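Local coordinates for 182aa long hypothetical protein (Pyrococcus horikoshii, PDB 2GAN) that is of unproven function but belongs to the GNAT family and so probably transfers an acetyl group from acetyl-coenzyme A to a substrate not yet identified, at residues L20-Y25 with N48-V53; L69-Y72 with R77-G80; L84-I89 with L138-Y143. One frame throughout, in Å; residues are numbered along the deposited sequence.

Contact 1. Residues L20-Y25 with N48-V53; sequences LMFRIY and NGFREV. Unlike the reference sequence in segment 48-53: Asn-48 (reference Asp).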
ATOM      1  N   LEU A  20      14.606   5.738  13.561  1.00 19.70           N
ATOM      2  CA  LEU A  20      13.358   6.223  12.977  1.00 19.84           C
ATOM      3  C   LEU A  20      12.927   5.214  11.900  1.00 20.89           C
ATOM      4  O   LEU A  20      11.757   4.825  11.825  1.00 20.59           O
ATOM      5  CB  LEU A  20      13.557   7.615  12.356  1.00 18.36           C
ATOM      6  CG  LEU A  20      12.455   8.150  11.422  1.00 21.09           C
ATOM      7  CD1 LEU A  20      11.103   8.074  12.111  1.00 17.90           C
ATOM      8  CD2 LEU A  20      12.762   9.590  11.017  1.00 17.89           C
HETATM    9  N   MSE A  21      13.876   4.765  11.085  1.00 20.06           N
HETATM   10  CA  MSE A  21      13.551   3.811  10.035  1.00 24.08           C
HETATM   11  C   MSE A  21      13.086   2.467  10.591  1.00 24.82           C
HETATM   12  O   MSE A  21      12.276   1.777   9.964  1.00 24.90           O
HETATM   13  CB  MSE A  21      14.748   3.621   9.091  1.00 27.41           C
HETATM   14  CG  MSE A  21      15.104   4.886   8.308  1.00 33.96           C
HETATM   15 SE   MSE A  21      13.582   5.580   7.293  1.00 43.53          SE
HETATM   16  CE  MSE A  21      14.021   4.826   5.581  1.00 42.94           C
ATOM     17  N   PHE A  22      13.589   2.090  11.761  1.00 23.93           N
ATOM     18  CA  PHE A  22      13.179   0.826  12.372  1.00 22.58           C
ATOM     19  C   PHE A  22      11.744   0.921  12.877  1.00 21.69           C
ATOM     20  O   PHE A  22      10.947  -0.004  12.701  1.00 22.09           O
ATOM     21  CB  PHE A  22      14.089   0.463  13.543  1.00 23.83           C
ATOM     22  CG  PHE A  22      13.594  -0.701  14.351  1.00 25.62           C
ATOM     23  CD1 PHE A  22      13.423  -1.953  13.762  1.00 24.55           C
ATOM     24  CD2 PHE A  22      13.274  -0.542  15.693  1.00 26.73           C
ATOM     25  CE1 PHE A  22      12.937  -3.030  14.499  1.00 27.25           C
ATOM     26  CE2 PHE A  22      12.785  -1.612  16.441  1.00 28.06           C
ATOM     27  CZ  PHE A  22      12.617  -2.859  15.844  1.00 27.10           C
ATOM     28  N   ARG A  23      11.414   2.040  13.507  1.00 23.11           N
ATOM     29  CA  ARG A  23      10.065   2.218  14.020  1.00 23.89           C
ATOM     30  C   ARG A  23       9.081   2.160  12.856  1.00 23.71           C
ATOM     31  O   ARG A  23       7.973   1.649  12.988  1.00 25.73           O
ATOM     32  CB  ARG A  23       9.976   3.537  14.809  1.00 23.54           C
ATOM     33  CG  ARG A  23      10.734   3.476  16.148  1.00 24.06           C
ATOM     34  CD  ARG A  23      10.747   4.800  16.915  1.00 28.66           C
ATOM     35  NE  ARG A  23       9.396   5.303  17.145  1.00 30.16           N
ATOM     36  CZ  ARG A  23       8.880   6.373  16.546  1.00 28.75           C
ATOM     37  NH1 ARG A  23       9.600   7.073  15.685  1.00 26.94           N
ATOM     38  NH2 ARG A  23       7.625   6.726  16.788  1.00 31.12           N
ATOM     39  N   ILE A  24       9.502   2.650  11.699  1.00 25.46           N
ATOM     40  CA  ILE A  24       8.650   2.613  10.516  1.00 25.75           C
ATOM     41  C   ILE A  24       8.547   1.176  10.006  1.00 25.86           C
ATOM     42  O   ILE A  24       7.480   0.725   9.594  1.00 24.70           O
ATOM     43  CB  ILE A  24       9.216   3.518   9.419  1.00 26.68           C
ATOM     44  CG1 ILE A  24       9.089   4.976   9.873  1.00 28.14           C
ATOM     45  CG2 ILE A  24       8.484   3.286   8.100  1.00 26.11           C
ATOM     46  CD1 ILE A  24       9.930   5.940   9.086  1.00 31.34           C
ATOM     47  N   TYR A  25       9.671   0.464  10.039  1.00 24.24           N
ATOM     48  CA  TYR A  25       9.723  -0.927   9.600  1.00 25.08           C
ATOM     49  C   TYR A  25       8.781  -1.760  10.460  1.00 25.71           C
ATOM     50  O   TYR A  25       8.133  -2.680   9.971  1.00 28.43           O
ATOM     51  CB  TYR A  25      11.151  -1.465   9.736  1.00 23.38           C
ATOM     52  CG  TYR A  25      11.382  -2.849   9.163  1.00 23.04           C
ATOM     53  CD1 TYR A  25      11.596  -3.949   9.998  1.00 23.85           C
ATOM     54  CD2 TYR A  25      11.454  -3.044   7.781  1.00 23.30           C
ATOM     55  CE1 TYR A  25      11.888  -5.209   9.467  1.00 23.56           C
ATOM     56  CE2 TYR A  25      11.746  -4.294   7.240  1.00 23.89           C
ATOM     57  CZ  TYR A  25      11.967  -5.374   8.089  1.00 24.59           C
ATOM     58  OH  TYR A  25      12.319  -6.594   7.550  1.00 22.44           O
ATOM     59  N   ASN A  48      17.903  -5.464  15.946  1.00 33.16           N
ATOM     60  CA  ASN A  48      19.249  -5.928  15.612  1.00 33.90           C
ATOM     61  C   ASN A  48      19.302  -6.468  14.185  1.00 31.63           C
ATOM     62  O   ASN A  48      20.221  -6.159  13.429  1.00 31.93           O
ATOM     63  CB  ASN A  48      19.709  -7.018  16.589  1.00 36.89           C
ATOM     64  CG  ASN A  48      19.724  -6.543  18.036  1.00 40.36           C
ATOM     65  OD1 ASN A  48      20.187  -5.438  18.340  1.00 41.70           O
ATOM     66  ND2 ASN A  48      19.232  -7.386  18.940  1.00 41.05           N
ATOM     67  N   GLY A  49      18.315  -7.274  13.816  1.00 30.42           N
ATOM     68  CA  GLY A  49      18.291  -7.827  12.474  1.00 28.46           C
ATOM     69  C   GLY A  49      18.095  -6.736  11.436  1.00 27.85           C
ATOM     70  O   GLY A  49      18.681  -6.786  10.355  1.00 25.86           O
ATOM     71  N   PHE A  50      17.273  -5.743  11.765  1.00 27.68           N
ATOM     72  CA  PHE A  50      17.016  -4.649  10.845  1.00 25.61           C
ATOM     73  C   PHE A  50      18.300  -3.876  10.617  1.00 26.49           C
ATOM     74  O   PHE A  50      18.721  -3.677   9.484  1.00 26.32           O
ATOM     75  CB  PHE A  50      15.956  -3.704  11.407  1.00 24.35           C
ATOM     76  CG  PHE A  50      15.679  -2.516  10.525  1.00 25.44           C
ATOM     77  CD1 PHE A  50      14.867  -2.638   9.398  1.00 26.17           C
ATOM     78  CD2 PHE A  50      16.233  -1.274  10.816  1.00 23.57           C
ATOM     79  CE1 PHE A  50      14.612  -1.532   8.572  1.00 26.72           C
ATOM     80  CE2 PHE A  50      15.988  -0.162   9.996  1.00 23.73           C
ATOM     81  CZ  PHE A  50      15.176  -0.291   8.876  1.00 23.27           C
ATOM     82  N   ARG A  51      18.921  -3.443  11.708  1.00 29.72           N
ATOM     83  CA  ARG A  51      20.152  -2.669  11.628  1.00 33.34           C
ATOM     84  C   ARG A  51      21.233  -3.370  10.822  1.00 34.95           C
ATOM     85  O   ARG A  51      21.832  -2.782   9.922  1.00 34.41           O
ATOM     86  CB  ARG A  51      20.691  -2.379  13.027  1.00 33.94           C
ATOM     87  CG  ARG A  51      21.848  -1.395  13.029  1.00 39.31           C
ATOM     88  CD  ARG A  51      22.273  -1.030  14.439  1.00 41.51           C
ATOM     89  NE  ARG A  51      23.405  -1.826  14.893  1.00 45.91           N
ATOM     90  CZ  ARG A  51      24.631  -1.726  14.393  1.00 47.43           C
ATOM     91  NH1 ARG A  51      24.879  -0.859  13.421  1.00 49.51           N
ATOM     92  NH2 ARG A  51      25.609  -2.488  14.865  1.00 50.60           N
ATOM     93  N   GLU A  52      21.473  -4.635  11.148  1.00 37.76           N
ATOM     94  CA  GLU A  52      22.497  -5.418  10.480  1.00 38.92           C
ATOM     95  C   GLU A  52      22.360  -5.438   8.971  1.00 38.78           C
ATOM     96  O   GLU A  52      23.353  -5.500   8.251  1.00 37.55           O
ATOM     97  CB  GLU A  52      22.469  -6.851  10.992  1.00 42.23           C
ATOM     98  CG  GLU A  52      23.642  -7.673  10.510  1.00 48.39           C
ATOM     99  CD  GLU A  52      23.555  -9.112  10.955  1.00 53.05           C
ATOM    100  OE1 GLU A  52      23.278  -9.344  12.155  1.00 55.09           O
ATOM    101  OE2 GLU A  52      23.774 -10.008  10.109  1.00 55.49           O
ATOM    102  N   VAL A  53      21.128  -5.378   8.487  1.00 38.16           N
ATOM    103  CA  VAL A  53      20.910  -5.436   7.056  1.00 37.95           C
ATOM    104  C   VAL A  53      20.558  -4.098   6.398  1.00 35.94           C
ATOM    105  O   VAL A  53      20.485  -4.015   5.174  1.00 36.50           O
ATOM    106  CB  VAL A  53      19.819  -6.479   6.748  1.00 40.24           C
ATOM    107  CG1 VAL A  53      18.443  -5.892   7.004  1.00 41.51           C
ATOM    108  CG2 VAL A  53      19.969  -6.979   5.334  1.00 43.28           C
TER
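Phe-50 is the knob of this contact. Its ring enters a hollow on helix 20-25 made by Met-21, Phe-22 and Tyr-25. With CG anti to the backbone N (chi1 178°), the ring reaches across from helix 48-53 and lies against the other backbone. One ring face lies over Phe-22 CA, which points at it as a CH-pi donor, 4.1 Å from the ring centroid. The CB of Phe-22 sits near CD2 of the same ring. The Phe-22 ring lies aslant of the Phe-50 ring, and its CD1 meets Phe-50 CB at 3.9 Å. Tyr-25 forms another wall. Phe-50 CD1 rests over one face of the Tyr-25 ring, 3.5 Å from Tyr-25 CG, and the two planes lie obliquely at 44°. The floor is the backbone at Met-21 and Phe-22, with Met-21 O 3.7 Å from Phe-50 CZ and Met-21 CB beside it. The chain of this selenomethionine then bends off from the ring. The three rings form an aromatic cluster, packed by van der Waals contact and the CH-pi approach. Losing the ring to an alanine at Phe-50 would probably open a gap between the helices and leave one face of Tyr-25 without its neighbour. The axes of the two short segments approach to 10.4 Å at 122°, and the Phe-50 ring occupies the space between them. Outside the pair, Phe-47 meets the Phe-22 ring edge-to-face and Tyr-54 stacks on Phe-50. The Tyr-25 hydroxyl bonds to Pro-42 O. In this GNAT-family chain, helix 14-27 rests on strands 78-85 and 106-114 of the mixed sheet through Leu-20, Met-21 and Ile-24.

Contact 2. Residues L69-Y72 with R77-G80; sequences LYTY and RIIG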
ATOM      1  N   LEU A  69      19.975  16.560   2.364  1.00 19.83           N
ATOM      2  CA  LEU A  69      19.075  15.846   3.262  1.00 19.39           C
ATOM      3  C   LEU A  69      18.294  16.853   4.098  1.00 18.10           C
ATOM      4  O   LEU A  69      18.872  17.717   4.751  1.00 16.81           O
ATOM      5  CB  LEU A  69      19.857  14.922   4.204  1.00 20.80           C
ATOM      6  CG  LEU A  69      19.015  14.307   5.338  1.00 21.47           C
ATOM      7  CD1 LEU A  69      17.914  13.443   4.728  1.00 20.43           C
ATOM      8  CD2 LEU A  69      19.888  13.474   6.267  1.00 22.01           C
ATOM      9  N   TYR A  70      16.977  16.730   4.079  1.00 19.41           N
ATOM     10  CA  TYR A  70      16.134  17.627   4.837  1.00 20.19           C
ATOM     11  C   TYR A  70      15.344  16.827   5.850  1.00 20.86           C
ATOM     12  O   TYR A  70      15.020  15.664   5.620  1.00 23.18           O
ATOM     13  CB  TYR A  70      15.206  18.392   3.891  1.00 20.38           C
ATOM     14  CG  TYR A  70      15.939  19.383   3.018  1.00 20.17           C
ATOM     15  CD1 TYR A  70      16.302  20.637   3.507  1.00 21.18           C
ATOM     16  CD2 TYR A  70      16.287  19.064   1.706  1.00 20.00           C
ATOM     17  CE1 TYR A  70      16.993  21.554   2.709  1.00 21.58           C
ATOM     18  CE2 TYR A  70      16.975  19.972   0.902  1.00 22.66           C
ATOM     19  CZ  TYR A  70      17.327  21.216   1.409  1.00 23.01           C
ATOM     20  OH  TYR A  70      18.004  22.112   0.606  1.00 24.08           O
ATOM     21  N   THR A  71      15.065  17.434   6.994  1.00 20.55           N
ATOM     22  CA  THR A  71      14.307  16.744   8.020  1.00 22.52           C
ATOM     23  C   THR A  71      13.333  17.706   8.633  1.00 23.86           C
ATOM     24  O   THR A  71      13.534  18.918   8.597  1.00 25.97           O
ATOM     25  CB  THR A  71      15.197  16.258   9.183  1.00 22.54           C
ATOM     26  OG1 THR A  71      15.747  17.398   9.854  1.00 19.84           O
ATOM     27  CG2 THR A  71      16.315  15.366   8.685  1.00 22.49           C
ATOM     28  N   TYR A  72      12.265  17.165   9.193  1.00 24.31           N
ATOM     29  CA  TYR A  72      11.314  18.008   9.880  1.00 23.54           C
ATOM     30  C   TYR A  72      11.633  17.689  11.325  1.00 22.18           C
ATOM     31  O   TYR A  72      11.631  16.525  11.730  1.00 23.04           O
ATOM     32  CB  TYR A  72       9.871  17.637   9.541  1.00 22.34           C
ATOM     33  CG  TYR A  72       8.867  18.647  10.068  1.00 23.87           C
ATOM     34  CD1 TYR A  72       8.386  18.568  11.374  1.00 22.74           C
ATOM     35  CD2 TYR A  72       8.423  19.702   9.266  1.00 24.29           C
ATOM     36  CE1 TYR A  72       7.483  19.509  11.869  1.00 25.71           C
ATOM     37  CE2 TYR A  72       7.526  20.654   9.748  1.00 25.13           C
ATOM     38  CZ  TYR A  72       7.059  20.552  11.051  1.00 27.40           C
ATOM     39  OH  TYR A  72       6.179  21.495  11.531  1.00 27.74           O
ATOM     40  N   ARG A  77      14.238  17.185  17.346  1.00 27.13           N
ATOM     41  CA  ARG A  77      13.996  15.763  17.153  1.00 27.43           C
ATOM     42  C   ARG A  77      13.487  15.523  15.730  1.00 26.03           C
ATOM     43  O   ARG A  77      12.511  16.139  15.301  1.00 24.34           O
ATOM     44  CB  ARG A  77      12.959  15.271  18.165  1.00 31.61           C
ATOM     45  CG  ARG A  77      13.268  13.916  18.765  1.00 36.99           C
ATOM     46  CD  ARG A  77      14.067  14.032  20.064  1.00 39.19           C
ATOM     47  NE  ARG A  77      15.279  14.834  19.925  1.00 40.16           N
ATOM     48  CZ  ARG A  77      16.118  15.104  20.925  1.00 40.46           C
ATOM     49  NH1 ARG A  77      15.880  14.631  22.144  1.00 39.59           N
ATOM     50  NH2 ARG A  77      17.189  15.858  20.711  1.00 37.50           N
ATOM     51  N   ILE A  78      14.148  14.620  15.010  1.00 22.45           N
ATOM     52  CA  ILE A  78      13.773  14.301  13.642  1.00 20.69           C
ATOM     53  C   ILE A  78      12.510  13.456  13.579  1.00 21.54           C
ATOM     54  O   ILE A  78      12.516  12.300  14.007  1.00 22.20           O
ATOM     55  CB  ILE A  78      14.913  13.532  12.924  1.00 18.96           C
ATOM     56  CG1 ILE A  78      16.176  14.388  12.889  1.00 17.82           C
ATOM     57  CG2 ILE A  78      14.485  13.154  11.511  1.00 19.97           C
ATOM     58  CD1 ILE A  78      17.379  13.689  12.273  1.00 19.42           C
ATOM     59  N   ILE A  79      11.424  14.025  13.061  1.00 19.86           N
ATOM     60  CA  ILE A  79      10.174  13.271  12.936  1.00 20.49           C
ATOM     61  C   ILE A  79       9.722  13.191  11.474  1.00 21.42           C
ATOM     62  O   ILE A  79       8.574  12.844  11.189  1.00 22.33           O
ATOM     63  CB  ILE A  79       9.017  13.882  13.781  1.00 20.45           C
ATOM     64  CG1 ILE A  79       8.746  15.327  13.357  1.00 22.25           C
ATOM     65  CG2 ILE A  79       9.360  13.829  15.264  1.00 17.99           C
ATOM     66  CD1 ILE A  79       7.625  15.978  14.154  1.00 20.76           C
ATOM     67  N   GLY A  80      10.632  13.515  10.557  1.00 20.23           N
ATOM     68  CA  GLY A  80      10.329  13.462   9.136  1.00 18.44           C
ATOM     69  C   GLY A  80      11.597  13.652   8.328  1.00 18.60           C
ATOM     70  O   GLY A  80      12.486  14.384   8.747  1.00 19.78           O
TER
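Tyr-72 and Ile-79 run side by side and point the same way. The ring edge of Tyr-72 meets the isoleucine: its CD1 lies 3.8 Å from Ile-79 CG1, which sits near the ring plane. Ile-79 holds CG1 between its backbone N and carbonyl carbon (chi1 59°), a crowded position that brings the branch beside the ring. The same CG1 also lies close to Tyr-72 O. Thr-71 and Ile-78 pair differently. Their chains cross obliquely, with Thr-71 CB 3.9 Å from Ile-78 CG2 and the threonine methyl close to the same atom. The backbones are joined by two hydrogen bonds. Tyr-72 N gives its hydrogen to Gly-80 O at 2.8 Å. Ile-79 N gives its own to Tyr-72 O, also at 2.8 Å. Gly-80 O is further touched by Thr-71 CA, a CA-H...O contact of 3.1 Å. Ile-79 and Gly-80 both face Tyr-72, so the hairpin carries a classic beta bulge here. Gly-80 has no side chain; a CB there would come very near Tyr-72 CB. The bulge is consistent with the sharp angle of 99° between these short strand pieces. Strands 68-74 and 78-85 form a beta hairpin inside the mixed sheet. Thr-71 hydrogen-bonds to Lys-5 on strand 2-6 through both its backbone and OG1, and the Ile-79 backbone bonds to that of Asp-115. Helix 123-137 lies against Tyr-72 and Ile-79 through Ile-123, while helix 14-27 packs on Ile-78 through Leu-20.

Contact 3. Residues L84-I89 with L138-Y143; sequences LVYKRI and LGKDPY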
ATOM      1  N   LEU A  84      17.334  14.722  -1.543  1.00 21.07           N
ATOM      2  CA  LEU A  84      17.392  15.093  -2.954  1.00 20.23           C
ATOM      3  C   LEU A  84      18.679  14.604  -3.593  1.00 20.86           C
ATOM      4  O   LEU A  84      19.757  14.712  -2.998  1.00 22.01           O
ATOM      5  CB  LEU A  84      17.341  16.601  -3.101  1.00 19.73           C
ATOM      6  CG  LEU A  84      16.134  17.209  -2.398  1.00 22.65           C
ATOM      7  CD1 LEU A  84      16.182  18.724  -2.565  1.00 23.10           C
ATOM      8  CD2 LEU A  84      14.853  16.617  -2.973  1.00 19.09           C
ATOM      9  N   VAL A  85      18.561  14.070  -4.802  1.00 19.64           N
ATOM     10  CA  VAL A  85      19.718  13.607  -5.548  1.00 21.06           C
ATOM     11  C   VAL A  85      19.647  14.277  -6.905  1.00 21.45           C
ATOM     12  O   VAL A  85      18.677  14.094  -7.640  1.00 22.16           O
ATOM     13  CB  VAL A  85      19.736  12.065  -5.737  1.00 20.79           C
ATOM     14  CG1 VAL A  85      20.905  11.667  -6.620  1.00 18.80           C
ATOM     15  CG2 VAL A  85      19.872  11.376  -4.377  1.00 16.65           C
ATOM     16  N   TYR A  86      20.665  15.070  -7.226  1.00 18.85           N
ATOM     17  CA  TYR A  86      20.687  15.787  -8.500  1.00 22.04           C
ATOM     18  C   TYR A  86      22.090  16.047  -9.081  1.00 22.45           C
ATOM     19  O   TYR A  86      22.205  16.515 -10.210  1.00 23.60           O
ATOM     20  CB  TYR A  86      19.928  17.110  -8.339  1.00 18.54           C
ATOM     21  CG  TYR A  86      20.525  18.018  -7.291  1.00 18.84           C
ATOM     22  CD1 TYR A  86      21.595  18.865  -7.598  1.00 18.89           C
ATOM     23  CD2 TYR A  86      20.053  17.997  -5.977  1.00 18.35           C
ATOM     24  CE1 TYR A  86      22.182  19.666  -6.617  1.00 21.27           C
ATOM     25  CE2 TYR A  86      20.632  18.794  -4.989  1.00 20.71           C
ATOM     26  CZ  TYR A  86      21.694  19.622  -5.315  1.00 21.61           C
ATOM     27  OH  TYR A  86      22.264  20.406  -4.344  1.00 26.47           O
ATOM     28  N   LYS A  87      23.147  15.736  -8.329  1.00 25.42           N
ATOM     29  CA  LYS A  87      24.512  15.956  -8.819  1.00 29.56           C
ATOM     30  C   LYS A  87      25.026  14.803  -9.676  1.00 31.24           C
ATOM     31  O   LYS A  87      25.438  13.763  -9.158  1.00 32.17           O
ATOM     32  CB  LYS A  87      25.496  16.157  -7.670  1.00 29.21           C
ATOM     33  CG  LYS A  87      25.228  17.360  -6.802  1.00 34.10           C
ATOM     34  CD  LYS A  87      26.317  17.510  -5.753  1.00 34.03           C
ATOM     35  CE  LYS A  87      25.888  18.461  -4.648  1.00 35.26           C
ATOM     36  NZ  LYS A  87      25.476  19.790  -5.159  1.00 37.80           N
ATOM     37  N   ARG A  88      25.016  15.015 -10.989  1.00 32.24           N
ATOM     38  CA  ARG A  88      25.472  14.030 -11.962  1.00 33.85           C
ATOM     39  C   ARG A  88      24.834  12.655 -11.762  1.00 33.07           C
ATOM     40  O   ARG A  88      25.505  11.689 -11.395  1.00 32.07           O
ATOM     41  CB  ARG A  88      27.003  13.918 -11.922  1.00 37.42           C
ATOM     42  CG  ARG A  88      27.718  14.544 -13.139  1.00 42.23           C
ATOM     43  CD  ARG A  88      27.942  16.054 -13.011  1.00 45.73           C
ATOM     44  NE  ARG A  88      26.704  16.806 -12.818  1.00 46.58           N
ATOM     45  CZ  ARG A  88      25.724  16.876 -13.710  1.00 48.84           C
ATOM     46  NH1 ARG A  88      25.836  16.239 -14.870  1.00 49.50           N
ATOM     47  NH2 ARG A  88      24.626  17.569 -13.435  1.00 49.84           N
ATOM     48  N   ILE A  89      23.534  12.568 -12.025  1.00 30.49           N
ATOM     49  CA  ILE A  89      22.828  11.307 -11.875  1.00 30.06           C
ATOM     50  C   ILE A  89      23.485  10.192 -12.687  1.00 29.61           C
ATOM     51  O   ILE A  89      23.562   9.050 -12.231  1.00 26.40           O
ATOM     52  CB  ILE A  89      21.345  11.419 -12.315  1.00 30.30           C
ATOM     53  CG1 ILE A  89      20.571  12.315 -11.346  1.00 31.82           C
ATOM     54  CG2 ILE A  89      20.703  10.043 -12.334  1.00 30.02           C
ATOM     55  CD1 ILE A  89      21.017  13.748 -11.351  1.00 35.13           C
ATOM     56  N   LEU A 138      16.609  24.553  -8.712  1.00 29.20           N
ATOM     57  CA  LEU A 138      17.897  24.069  -9.200  1.00 28.79           C
ATOM     58  C   LEU A 138      17.783  23.732 -10.686  1.00 28.80           C
ATOM     59  O   LEU A 138      18.721  23.202 -11.283  1.00 29.35           O
ATOM     60  CB  LEU A 138      18.339  22.818  -8.416  1.00 26.96           C
ATOM     61  CG  LEU A 138      18.606  22.942  -6.908  1.00 26.40           C
ATOM     62  CD1 LEU A 138      19.128  21.608  -6.347  1.00 28.30           C
ATOM     63  CD2 LEU A 138      19.622  24.036  -6.656  1.00 27.48           C
ATOM     64  N   GLY A 139      16.631  24.052 -11.272  1.00 28.32           N
ATOM     65  CA  GLY A 139      16.392  23.784 -12.677  1.00 26.25           C
ATOM     66  C   GLY A 139      16.179  22.311 -12.984  1.00 27.60           C
ATOM     67  O   GLY A 139      16.414  21.871 -14.115  1.00 26.01           O
ATOM     68  N   LYS A 140      15.728  21.547 -11.987  1.00 26.81           N
ATOM     69  CA  LYS A 140      15.498  20.104 -12.158  1.00 27.24           C
ATOM     70  C   LYS A 140      14.032  19.695 -12.042  1.00 26.81           C
ATOM     71  O   LYS A 140      13.252  20.348 -11.368  1.00 29.58           O
ATOM     72  CB  LYS A 140      16.266  19.304 -11.093  1.00 27.03           C
ATOM     73  CG  LYS A 140      17.716  19.697 -10.872  1.00 27.17           C
ATOM     74  CD  LYS A 140      18.610  19.314 -12.032  1.00 26.38           C
ATOM     75  CE  LYS A 140      20.059  19.673 -11.720  1.00 28.58           C
ATOM     76  NZ  LYS A 140      20.990  19.092 -12.706  1.00 30.18           N
ATOM     77  N   ASP A 141      13.670  18.601 -12.693  1.00 27.49           N
ATOM     78  CA  ASP A 141      12.319  18.080 -12.593  1.00 28.73           C
ATOM     79  C   ASP A 141      12.350  16.943 -11.572  1.00 28.24           C
ATOM     80  O   ASP A 141      13.269  16.117 -11.585  1.00 27.49           O
ATOM     81  CB  ASP A 141      11.841  17.550 -13.939  1.00 32.75           C
ATOM     82  CG  ASP A 141      11.676  18.644 -14.955  1.00 36.03           C
ATOM     83  OD1 ASP A 141      11.066  19.675 -14.595  1.00 38.62           O
ATOM     84  OD2 ASP A 141      12.148  18.473 -16.101  1.00 36.04           O
ATOM     85  N   PRO A 142      11.361  16.906 -10.660  1.00 27.44           N
ATOM     86  CA  PRO A 142      11.240  15.885  -9.610  1.00 26.03           C
ATOM     87  C   PRO A 142      10.783  14.502 -10.090  1.00 25.42           C
ATOM     88  O   PRO A 142       9.769  14.380 -10.776  1.00 22.78           O
ATOM     89  CB  PRO A 142      10.221  16.492  -8.643  1.00 26.99           C
ATOM     90  CG  PRO A 142      10.327  17.963  -8.880  1.00 25.04           C
ATOM     91  CD  PRO A 142      10.471  18.047 -10.375  1.00 26.08           C
ATOM     92  N   TYR A 143      11.524  13.467  -9.694  1.00 23.55           N
ATOM     93  CA  TYR A 143      11.206  12.077 -10.041  1.00 22.08           C
ATOM     94  C   TYR A 143      11.282  11.224  -8.777  1.00 22.79           C
ATOM     95  O   TYR A 143      12.082  11.502  -7.886  1.00 22.43           O
ATOM     96  CB  TYR A 143      12.218  11.519 -11.040  1.00 22.53           C
ATOM     97  CG  TYR A 143      12.081  12.023 -12.454  1.00 22.20           C
ATOM     98  CD1 TYR A 143      11.359  11.302 -13.395  1.00 24.67           C
ATOM     99  CD2 TYR A 143      12.689  13.213 -12.856  1.00 23.09           C
ATOM    100  CE1 TYR A 143      11.242  11.741 -14.706  1.00 26.21           C
ATOM    101  CE2 TYR A 143      12.576  13.667 -14.167  1.00 25.75           C
ATOM    102  CZ  TYR A 143      11.851  12.920 -15.087  1.00 25.08           C
ATOM    103  OH  TYR A 143      11.741  13.341 -16.389  1.00 27.88           O
TER
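Leu-138 sets a methyl squarely on the Tyr-86 ring. Its CD1 stands over the centre of one face, 3.4 Å from the ring centroid and 13° off the normal, a CH-pi contact. The nearest ring atom to that methyl is CZ. Tyr-86 reaches it with CG between the backbone N and the carbonyl carbon (chi1 60°), and the two side chains cross at about a right angle. Lys-140 lies beside Tyr-86. Its chain bends at chi2 and carries NZ to 3.8 Å from Tyr-86 O. Across the way, Arg-88 NH2 lies 4.0 Å from Lys-140 NZ, at the edge of the guanidinium. Glu-104 forms salt bridges with both, OE1 with Arg-88 NH2 and OE2 with Lys-140 NZ, which probably offsets their repulsion. Gly-139, with positive phi, is the C-prime residue of a Schellman motif that ends helix 123-137. The chain then turns into strand 141-146 of the GNAT-type sheet, and this turn places Leu-138 and Lys-140 against the loop after strand 78-85. Further out, the Tyr-86 hydroxyl bonds to Glu-68, and Lys-87 NZ makes a weak hydrogen bond to the same hydroxyl, Tyr-86 OH. Asp-67 OD2 accepts from the backbone N of both Tyr-86 and Lys-87 and probably steadies the loop. Beyond Lys-140, Tyr-143 pairs with an antiparallel strand of the second subunit, where Pro-142 also packs on Phe-176 of that chain.

Contacts 1 and 2 are buried, whereas contact 3 is only partly so, and its segment 138-143 runs on to the subunit interface. Contact 1 is helix on helix; its side-chain contacts are apolar, with no polar bond between the segments. Contact 2 is strand on strand and rests on backbone bonds as well as side chains. Contact 3 joins two chain turns at strand ends, and mixes a methyl-on-ring contact with charges shared through a glutamate. Contacts 2 and 3 both use strand 78-85 and touch where Tyr-70 meets Leu-84. Contact 1 reaches contact 2 through Leu-20 and Ile-78, but stays about 13 Å from contact 3 at the nearest atoms, across the chain's centre.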